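Local coordinates for protein SSD1 (Saccharomyces cerevisiae S288C, PDB 7AM1), which binds mRNA, including untranslated-region elements, as a non-enzymatic pseudonuclease of the RNase II family that represses translation, at residues L739-D747 / F771-L780; N804-S812 / L893-L901. All blocks are in the same frame, centred on the assembly; numbering follows the deposited sequence.

Contact 1. Residues L739-D747 / F771-L780; sequences LQVYESSFD and FDGTNRVLEL
The ring of Phe771 lies between two pieces of backbone: CA of Glu743 sits over one face, 3.9 Å from the ring centroid and 25° off its normal, a CH-pi contact, while N of Gly773 covers the opposite face toward the rim. At the ring's edge, near its plane, comes CG1 of Val741, 3.9 Å from CE1 of Phe771. Two beta-hairpins of the C-terminal domain, an OB-clan domain as in DIS3-like exonuclease 2, are packed against each other here: strands 732-741 and 745-750 belong to one antiparallel sheet, strands 766-772 and 777-782 to another. Both carry bulges, a classic one where Leu739 and Gln740 face Asp747 and a G1 bulge where Arg776 and Val777 face Asp772. Strands 745-747 and 777-780 cross at 125° with their axes 8.9 Å apart, and between these segments side chains pack on one another and on the facing backbone. Leu778, with CG anti to its amide nitrogen (chi1 170°), sends its two methyls to different partners: CD1 approaches the carbonyl O of Glu743 and CD2 reaches CD1 of Phe746 at 3.8 Å, the two side chains meeting almost perpendicularly. At the polar border the guanidinium of Arg776 has Val741 O over one face and Gln740 OE1 2.9 Å from NH2, neither at a hydrogen-bonding angle; its charge is instead paired with Glu885. The tightest apolar touch is that of CG1 of Val741 against CB of Leu778, 3.3 Å apart and closer than ordinary van der Waals contact.

Contact 2. Residues N804-S812 / L893-L901; sequences NSIKNKFRS and LRAEVGMAL
The carbonyl O of Asn808 is gripped end-on by Arg894, whose NH1 lies 2.7 Å and NH2 2.9 Å from that one atom; it lies near the guanidinium plane, and the two nitrogens reach it from opposite faces of the carbonyl plane. The Asn808 amide docks on strand 888-896 and its exit: OD1 accepts from N of Val897 at 2.8 Å, and ND2 donates to O of Ala895 at 2.9 Å. Its chi1 of 58° sets CG between the backbone N and carbonyl carbon, turning the amide to these two peptide groups. Glu896 OE1 binds Arg894 NH1 at 2.6 Å. In the conformer given, one of two, Arg811 lays its guanidinium flat on that of Arg894, planes 27° apart, and its NH2 meets the same OE1 at 3.1 Å, the shared carboxylate linking both in one salt-bridge network. One residue before Asn808, Lys807 N bonds to Val897 O at 2.9 Å. CA of Gly898 lies close to Ser805 O, and its backbone angles by themselves call for glycine. The loop before helix 814-827 is thereby fastened to the end of strand 888-896, where Asn723 of helix 689-725 also bonds to Ala895 O and Thr905 of strand 903-908 holds Glu896 OE2.

From the N terminus, the chain leaves helix 689-725 and enters strand 732-741. Contact 1 closes first, folding the hairpin 766-782 back on the hairpin 732-750 across 23 intervening residues that include strand 755-760. Only afterwards does contact 2 open at 804-812, closing a longer excursion of 80 residues, with helices 814-827, 834-842 and 862-867, when strand 888-896 ends. The two therefore lie in series and neither nests in the other. Their centres are 27 Å apart, yet one sheet connects them, since 732-741 and 888-896 are neighbouring strands. Contact 1 joins this sheet to the one containing 766-772 and 777-782; contact 2 ties to it the loop leading into helix 814-827.

Contact 1. Residues L739-D747 / F771-L780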
loop_
_atom_site.group_PDB
_atom_site.type_symbol
_atom_site.label_atom_id
_atom_site.label_comp_id
_atom_site.label_asym_id
_atom_site.label_seq_id
_atom_site.Cartn_x
_atom_site.Cartn_y
_atom_site.Cartn_z
ATOM N N LEU A 739 -0.397 3.002 20.248
ATOM C CA LEU A 739 -1.572 3.310 19.439
ATOM C C LEU A 739 -2.829 2.608 19.931
ATOM O O LEU A 739 -3.908 3.212 19.929
ATOM C CB LEU A 739 -1.303 2.934 17.979
ATOM C CG LEU A 739 -2.298 3.430 16.930
ATOM C CD1 LEU A 739 -2.485 4.932 17.021
ATOM C CD2 LEU A 739 -1.820 3.042 15.536
ATOM N N GLN A 740 -2.711 1.350 20.358
ATOM C CA GLN A 740 -3.833 0.585 20.881
ATOM C C GLN A 740 -3.332 -0.326 21.995
ATOM O O GLN A 740 -2.220 -0.854 21.923
ATOM C CB GLN A 740 -4.508 -0.258 19.789
ATOM C CG GLN A 740 -5.386 0.526 18.809
ATOM C CD GLN A 740 -6.640 1.084 19.460
ATOM O OE1 GLN A 740 -7.628 0.375 19.651
ATOM N NE2 GLN A 740 -6.599 2.357 19.812
ATOM N N VAL A 741 -4.170 -0.523 23.006
ATOM C CA VAL A 741 -3.862 -1.406 24.123
ATOM C C VAL A 741 -4.865 -2.550 24.126
ATOM O O VAL A 741 -6.060 -2.347 23.888
ATOM C CB VAL A 741 -3.886 -0.650 25.467
ATOM C CG1 VAL A 741 -3.694 -1.613 26.623
ATOM C CG2 VAL A 741 -2.799 0.411 25.491
ATOM N N TYR A 742 -4.368 -3.755 24.383
ATOM C CA TYR A 742 -5.193 -4.949 24.447
ATOM C C TYR A 742 -4.917 -5.669 25.763
ATOM O O TYR A 742 -4.093 -5.237 26.574
ATOM C CB TYR A 742 -4.928 -5.869 23.249
ATOM C CG TYR A 742 -4.948 -5.162 21.910
ATOM C CD1 TYR A 742 -6.144 -4.767 21.326
ATOM C CD2 TYR A 742 -3.767 -4.884 21.233
ATOM C CE1 TYR A 742 -6.165 -4.119 20.097
ATOM C CE2 TYR A 742 -3.775 -4.239 20.010
ATOM C CZ TYR A 742 -4.976 -3.859 19.443
ATOM O OH TYR A 742 -4.982 -3.214 18.225
ATOM N N GLU A 743 -5.614 -6.788 25.961
ATOM C CA GLU A 743 -5.536 -7.514 27.224
ATOM C C GLU A 743 -4.147 -8.096 27.480
ATOM O O GLU A 743 -3.717 -8.180 28.637
ATOM C CB GLU A 743 -6.598 -8.617 27.239
ATOM C CG GLU A 743 -6.503 -9.593 26.081
ATOM C CD GLU A 743 -7.402 -10.797 26.266
ATOM O OE1 GLU A 743 -8.218 -10.788 27.216
ATOM O OE2 GLU A 743 -7.288 -11.750 25.465
ATOM N N SER A 744 -3.431 -8.512 26.432
ATOM C CA SER A 744 -2.124 -9.131 26.636
ATOM C C SER A 744 -1.116 -8.664 25.589
ATOM O O SER A 744 -0.114 -9.349 25.353
ATOM C CB SER A 744 -2.278 -10.663 26.643
ATOM O OG SER A 744 -1.038 -11.333 26.796
ATOM N N SER A 745 -1.338 -7.501 24.987
ATOM C CA SER A 745 -0.466 -6.974 23.946
ATOM C C SER A 745 -0.853 -5.520 23.727
ATOM O O SER A 745 -1.842 -5.032 24.278
ATOM C CB SER A 745 -0.583 -7.773 22.647
ATOM O OG SER A 745 -1.908 -7.740 22.141
ATOM N N PHE A 746 -0.050 -4.828 22.928
ATOM C CA PHE A 746 -0.386 -3.466 22.544
ATOM C C PHE A 746 0.376 -3.120 21.277
ATOM O O PHE A 746 1.452 -3.664 21.013
ATOM C CB PHE A 746 -0.082 -2.458 23.664
ATOM C CG PHE A 746 1.357 -2.446 24.130
ATOM C CD1 PHE A 746 1.809 -3.367 25.067
ATOM C CD2 PHE A 746 2.247 -1.493 23.657
ATOM C CE1 PHE A 746 3.125 -3.348 25.513
ATOM C CE2 PHE A 746 3.569 -1.469 24.096
ATOM C CZ PHE A 746 4.006 -2.402 25.027
ATOM N N ASP A 747 -0.200 -2.212 20.496
ATOM C CA ASP A 747 0.393 -1.771 19.243
ATOM C C ASP A 747 1.163 -0.475 19.455
ATOM O O ASP A 747 0.724 0.413 20.194
ATOM C CB ASP A 747 -0.681 -1.578 18.169
ATOM C CG ASP A 747 -1.429 -2.859 17.860
ATOM O OD1 ASP A 747 -0.862 -3.945 18.117
ATOM O OD2 ASP A 747 -2.575 -2.782 17.362
ATOM N N PHE A 771 -5.489 -5.938 32.855
ATOM C CA PHE A 771 -6.059 -5.116 31.801
ATOM C C PHE A 771 -7.323 -4.437 32.301
ATOM O O PHE A 771 -8.218 -5.095 32.843
ATOM C CB PHE A 771 -6.361 -5.966 30.564
ATOM C CG PHE A 771 -7.026 -5.207 29.460
ATOM C CD1 PHE A 771 -6.334 -4.246 28.746
ATOM C CD2 PHE A 771 -8.342 -5.467 29.127
ATOM C CE1 PHE A 771 -6.947 -3.549 27.728
ATOM C CE2 PHE A 771 -8.961 -4.775 28.111
ATOM C CZ PHE A 771 -8.262 -3.815 27.409
ATOM N N ASP A 772 -7.385 -3.123 32.116
ATOM C CA ASP A 772 -8.537 -2.307 32.490
ATOM C C ASP A 772 -9.211 -1.891 31.188
ATOM O O ASP A 772 -8.791 -0.928 30.540
ATOM C CB ASP A 772 -8.098 -1.106 33.322
ATOM C CG ASP A 772 -9.260 -0.239 33.757
ATOM O OD1 ASP A 772 -10.392 -0.465 33.282
ATOM O OD2 ASP A 772 -9.038 0.669 34.586
ATOM N N GLY A 773 -10.264 -2.622 30.811
ATOM C CA GLY A 773 -10.927 -2.392 29.539
ATOM C C GLY A 773 -11.698 -1.093 29.466
ATOM O O GLY A 773 -11.935 -0.587 28.363
ATOM N N THR A 774 -12.103 -0.544 30.611
ATOM C CA THR A 774 -12.824 0.723 30.604
ATOM C C THR A 774 -11.879 1.884 30.323
ATOM O O THR A 774 -12.191 2.767 29.516
ATOM C CB THR A 774 -13.542 0.933 31.937
ATOM O OG1 THR A 774 -12.580 1.190 32.968
ATOM C CG2 THR A 774 -14.348 -0.304 32.307
ATOM N N ASN A 775 -10.716 1.893 30.972
ATOM C CA ASN A 775 -9.758 2.976 30.824
ATOM C C ASN A 775 -8.702 2.700 29.763
ATOM O O ASN A 775 -7.864 3.569 29.508
ATOM C CB ASN A 775 -9.052 3.227 32.165
ATOM C CG ASN A 775 -9.973 3.816 33.213
ATOM O OD1 ASN A 775 -11.182 3.912 33.010
ATOM N ND2 ASN A 775 -9.405 4.196 34.351
ATOM N N ARG A 776 -8.734 1.533 29.116
ATOM C CA ARG A 776 -7.760 1.199 28.076
ATOM C C ARG A 776 -6.333 1.322 28.620
ATOM O O ARG A 776 -5.495 2.054 28.090
ATOM C CB ARG A 776 -7.967 2.090 26.845
ATOM C CG ARG A 776 -9.408 2.145 26.339
ATOM C CD ARG A 776 -9.754 0.939 25.467
ATOM N NE ARG A 776 -8.871 0.860 24.302
ATOM C CZ ARG A 776 -8.741 -0.202 23.512
ATOM N NH1 ARG A 776 -9.429 -1.312 23.749
ATOM N NH2 ARG A 776 -7.913 -0.151 22.477
ATOM N N VAL A 777 -6.064 0.567 29.682
ATOM C CA VAL A 777 -4.771 0.605 30.359
ATOM C C VAL A 777 -4.332 -0.824 30.635
ATOM O O VAL A 777 -5.080 -1.610 31.227
ATOM C CB VAL A 777 -4.822 1.409 31.673
ATOM C CG1 VAL A 777 -3.552 1.188 32.482
ATOM C CG2 VAL A 777 -5.006 2.886 31.380
ATOM N N LEU A 778 -3.119 -1.155 30.210
ATOM C CA LEU A 778 -2.522 -2.461 30.436
ATOM C C LEU A 778 -1.383 -2.303 31.430
ATOM O O LEU A 778 -0.484 -1.481 31.223
ATOM C CB LEU A 778 -2.023 -3.055 29.117
ATOM C CG LEU A 778 -1.153 -4.306 29.174
ATOM C CD1 LEU A 778 -1.982 -5.501 29.587
ATOM C CD2 LEU A 778 -0.507 -4.539 27.816
ATOM N N GLU A 779 -1.431 -3.067 32.512
ATOM C CA GLU A 779 -0.403 -3.017 33.546
ATOM C C GLU A 779 0.442 -4.278 33.439
ATOM O O GLU A 779 -0.045 -5.386 33.691
ATOM C CB GLU A 779 -1.023 -2.863 34.932
ATOM C CG GLU A 779 -1.700 -1.514 35.127
ATOM C CD GLU A 779 -2.092 -1.244 36.567
ATOM O OE1 GLU A 779 -2.016 -2.179 37.394
ATOM O OE2 GLU A 779 -2.469 -0.090 36.869
ATOM N N LEU A 780 1.701 -4.102 33.048
ATOM C CA LEU A 780 2.651 -5.199 32.960
ATOM C C LEU A 780 3.319 -5.387 34.317
ATOM O O LEU A 780 3.816 -4.422 34.906
ATOM C CB LEU A 780 3.701 -4.913 31.885
ATOM C CG LEU A 780 3.197 -4.548 30.483
ATOM C CD1 LEU A 780 4.364 -4.197 29.565
ATOM C CD2 LEU A 780 2.381 -5.678 29.879
#

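Contact 2. Residues N804-S812 / L893-L901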
loop_
_atom_site.group_PDB
_atom_site.type_symbol
_atom_site.label_atom_id
_atom_site.label_comp_id
_atom_site.label_asym_id
_atom_site.label_seq_id
_atom_site.Cartn_x
_atom_site.Cartn_y
_atom_site.Cartn_z
ATOM N N ASN A 804 13.852 -21.144 16.201
ATOM C CA ASN A 804 14.873 -22.109 15.817
ATOM C C ASN A 804 15.415 -21.829 14.423
ATOM O O ASN A 804 16.560 -22.179 14.119
ATOM C CB ASN A 804 14.289 -23.521 15.881
ATOM C CG ASN A 804 15.328 -24.571 16.200
ATOM O OD1 ASN A 804 16.132 -24.409 17.119
ATOM N ND2 ASN A 804 15.316 -25.663 15.442
ATOM N N SER A 805 14.616 -21.195 13.572
ATOM C CA SER A 805 15.012 -20.857 12.211
ATOM C C SER A 805 15.568 -19.443 12.085
ATOM O O SER A 805 15.885 -19.015 10.970
ATOM C CB SER A 805 13.819 -21.034 11.267
ATOM O OG SER A 805 12.794 -20.108 11.574
ATOM N N ILE A 806 15.701 -18.712 13.192
ATOM C CA ILE A 806 16.272 -17.374 13.131
ATOM C C ILE A 806 17.766 -17.472 12.876
ATOM O O ILE A 806 18.494 -18.164 13.602
ATOM C CB ILE A 806 15.997 -16.607 14.436
ATOM C CG1 ILE A 806 14.506 -16.312 14.583
ATOM C CG2 ILE A 806 16.843 -15.340 14.499
ATOM C CD1 ILE A 806 14.162 -15.671 15.916
ATOM N N LYS A 807 18.227 -16.799 11.824
ATOM C CA LYS A 807 19.642 -16.811 11.474
ATOM C C LYS A 807 20.431 -15.763 12.255
ATOM O O LYS A 807 21.632 -15.941 12.480
ATOM C CB LYS A 807 19.795 -16.616 9.965
ATOM C CG LYS A 807 19.174 -17.751 9.151
ATOM C CD LYS A 807 19.878 -17.939 7.816
ATOM C CE LYS A 807 19.298 -19.113 7.032
ATOM N NZ LYS A 807 17.929 -18.829 6.500
ATOM N N ASN A 808 19.808 -14.638 12.603
ATOM C CA ASN A 808 20.482 -13.560 13.329
ATOM C C ASN A 808 20.080 -13.644 14.800
ATOM O O ASN A 808 19.262 -12.871 15.298
ATOM C CB ASN A 808 20.145 -12.209 12.703
ATOM C CG ASN A 808 18.646 -11.916 12.686
ATOM O OD1 ASN A 808 17.820 -12.802 12.442
ATOM N ND2 ASN A 808 18.297 -10.652 12.897
ATOM N N LYS A 809 20.703 -14.580 15.515
ATOM C CA LYS A 809 20.268 -14.902 16.869
ATOM C C LYS A 809 20.856 -14.000 17.952
ATOM O O LYS A 809 20.323 -13.979 19.065
ATOM C CB LYS A 809 20.641 -16.350 17.215
ATOM C CG LYS A 809 19.912 -17.414 16.402
ATOM C CD LYS A 809 19.964 -18.763 17.103
ATOM C CE LYS A 809 19.123 -19.803 16.374
ATOM N NZ LYS A 809 19.742 -20.156 15.071
ATOM N N PHE A 810 21.892 -13.219 17.663
ATOM C CA PHE A 810 22.606 -12.533 18.733
ATOM C C PHE A 810 21.922 -11.223 19.104
ATOM O O PHE A 810 21.575 -10.418 18.234
ATOM C CB PHE A 810 24.054 -12.252 18.327
ATOM C CG PHE A 810 24.770 -11.346 19.287
ATOM C CD1 PHE A 810 25.108 -11.792 20.555
ATOM C CD2 PHE A 810 25.077 -10.045 18.934
ATOM C CE1 PHE A 810 25.750 -10.961 21.449
ATOM C CE2 PHE A 810 25.718 -9.207 19.822
ATOM C CZ PHE A 810 26.054 -9.664 21.081
ATOM N N ARG A 811 21.705 -11.031 20.408
ATOM C CA ARG A 811 21.167 -9.792 20.954
ATOM C C ARG A 811 22.057 -9.320 22.092
ATOM O O ARG A 811 22.329 -10.077 23.030
ATOM C CB ARG A 811 19.734 -9.962 21.475
ATOM C CG ARG A 811 18.650 -9.919 20.412
ATOM C CD ARG A 811 18.366 -11.293 19.853
ATOM N NE ARG A 811 17.008 -11.378 19.331
ATOM C CZ ARG A 811 16.466 -12.483 18.832
ATOM N NH1 ARG A 811 17.170 -13.605 18.783
ATOM N NH2 ARG A 811 15.217 -12.459 18.382
ATOM N N SER A 812 22.496 -8.070 22.012
ATOM C CA SER A 812 23.233 -7.434 23.095
ATOM C C SER A 812 22.279 -7.037 24.223
ATOM O O SER A 812 21.055 -7.120 24.095
ATOM C CB SER A 812 23.960 -6.190 22.594
ATOM O OG SER A 812 23.027 -5.148 22.368
ATOM N N LEU A 893 13.677 -2.913 18.708
ATOM C CA LEU A 893 13.216 -3.147 17.345
ATOM C C LEU A 893 14.217 -4.019 16.605
ATOM O O LEU A 893 15.424 -3.750 16.628
ATOM C CB LEU A 893 13.008 -1.819 16.604
ATOM C CG LEU A 893 12.696 -1.895 15.106
ATOM C CD1 LEU A 893 11.347 -2.551 14.854
ATOM C CD2 LEU A 893 12.733 -0.502 14.478
ATOM N N ARG A 894 13.705 -5.078 15.983
ATOM C CA ARG A 894 14.509 -6.049 15.266
ATOM C C ARG A 894 13.775 -6.539 14.027
ATOM O O ARG A 894 12.545 -6.533 13.967
ATOM C CB ARG A 894 14.830 -7.255 16.144
ATOM C CG ARG A 894 16.274 -7.447 16.413
ATOM C CD ARG A 894 16.432 -8.592 17.384
ATOM N NE ARG A 894 16.179 -9.878 16.748
ATOM C CZ ARG A 894 17.128 -10.669 16.256
ATOM N NH1 ARG A 894 16.793 -11.824 15.698
ATOM N NH2 ARG A 894 18.406 -10.316 16.323
ATOM N N ALA A 895 14.555 -7.008 13.054
ATOM C CA ALA A 895 14.064 -7.782 11.916
ATOM C C ALA A 895 14.603 -9.208 12.043
ATOM O O ALA A 895 15.815 -9.428 11.930
ATOM C CB ALA A 895 14.488 -7.149 10.590
ATOM N N GLU A 896 13.708 -10.172 12.288
ATOM C CA GLU A 896 14.095 -11.577 12.378
ATOM C C GLU A 896 14.372 -12.099 10.971
ATOM O O GLU A 896 13.494 -12.042 10.104
ATOM C CB GLU A 896 12.993 -12.432 13.007
ATOM C CG GLU A 896 12.297 -11.864 14.226
ATOM C CD GLU A 896 13.145 -11.892 15.472
ATOM O OE1 GLU A 896 14.269 -12.434 15.426
ATOM O OE2 GLU A 896 12.675 -11.366 16.503
ATOM N N VAL A 897 15.579 -12.597 10.736
ATOM C CA VAL A 897 15.964 -13.107 9.425
ATOM C C VAL A 897 15.825 -14.622 9.431
ATOM O O VAL A 897 16.175 -15.286 10.416
ATOM C CB VAL A 897 17.406 -12.687 9.082
ATOM C CG1 VAL A 897 17.853 -13.322 7.774
ATOM C CG2 VAL A 897 17.506 -11.171 9.019
ATOM N N GLY A 898 15.332 -15.175 8.321
ATOM C CA GLY A 898 15.143 -16.610 8.211
ATOM C C GLY A 898 14.124 -17.053 7.178
ATOM O O GLY A 898 14.323 -18.074 6.513
ATOM N N MET A 899 13.017 -16.320 7.055
ATOM C CA MET A 899 11.972 -16.627 6.089
ATOM C C MET A 899 12.236 -15.930 4.755
ATOM O O MET A 899 13.133 -15.093 4.626
ATOM C CB MET A 899 10.602 -16.209 6.636
ATOM C CG MET A 899 10.351 -16.717 8.041
ATOM S SD MET A 899 10.086 -18.495 8.113
ATOM C CE MET A 899 9.959 -18.709 9.887
ATOM N N ALA A 900 11.408 -16.262 3.757
ATOM C CA ALA A 900 11.497 -15.584 2.467
ATOM C C ALA A 900 11.465 -14.078 2.661
ATOM O O ALA A 900 12.160 -13.329 1.963
ATOM C CB ALA A 900 10.356 -16.028 1.551
ATOM N N LEU A 901 10.652 -13.620 3.602
ATOM C CA LEU A 901 10.615 -12.227 3.971
ATOM C C LEU A 901 11.013 -12.095 5.433
ATOM O O LEU A 901 10.593 -12.908 6.264
ATOM C CB LEU A 901 9.212 -11.645 3.758
ATOM C CG LEU A 901 8.629 -11.806 2.349
ATOM C CD1 LEU A 901 7.257 -11.149 2.267
ATOM C CD2 LEU A 901 9.568 -11.236 1.287
#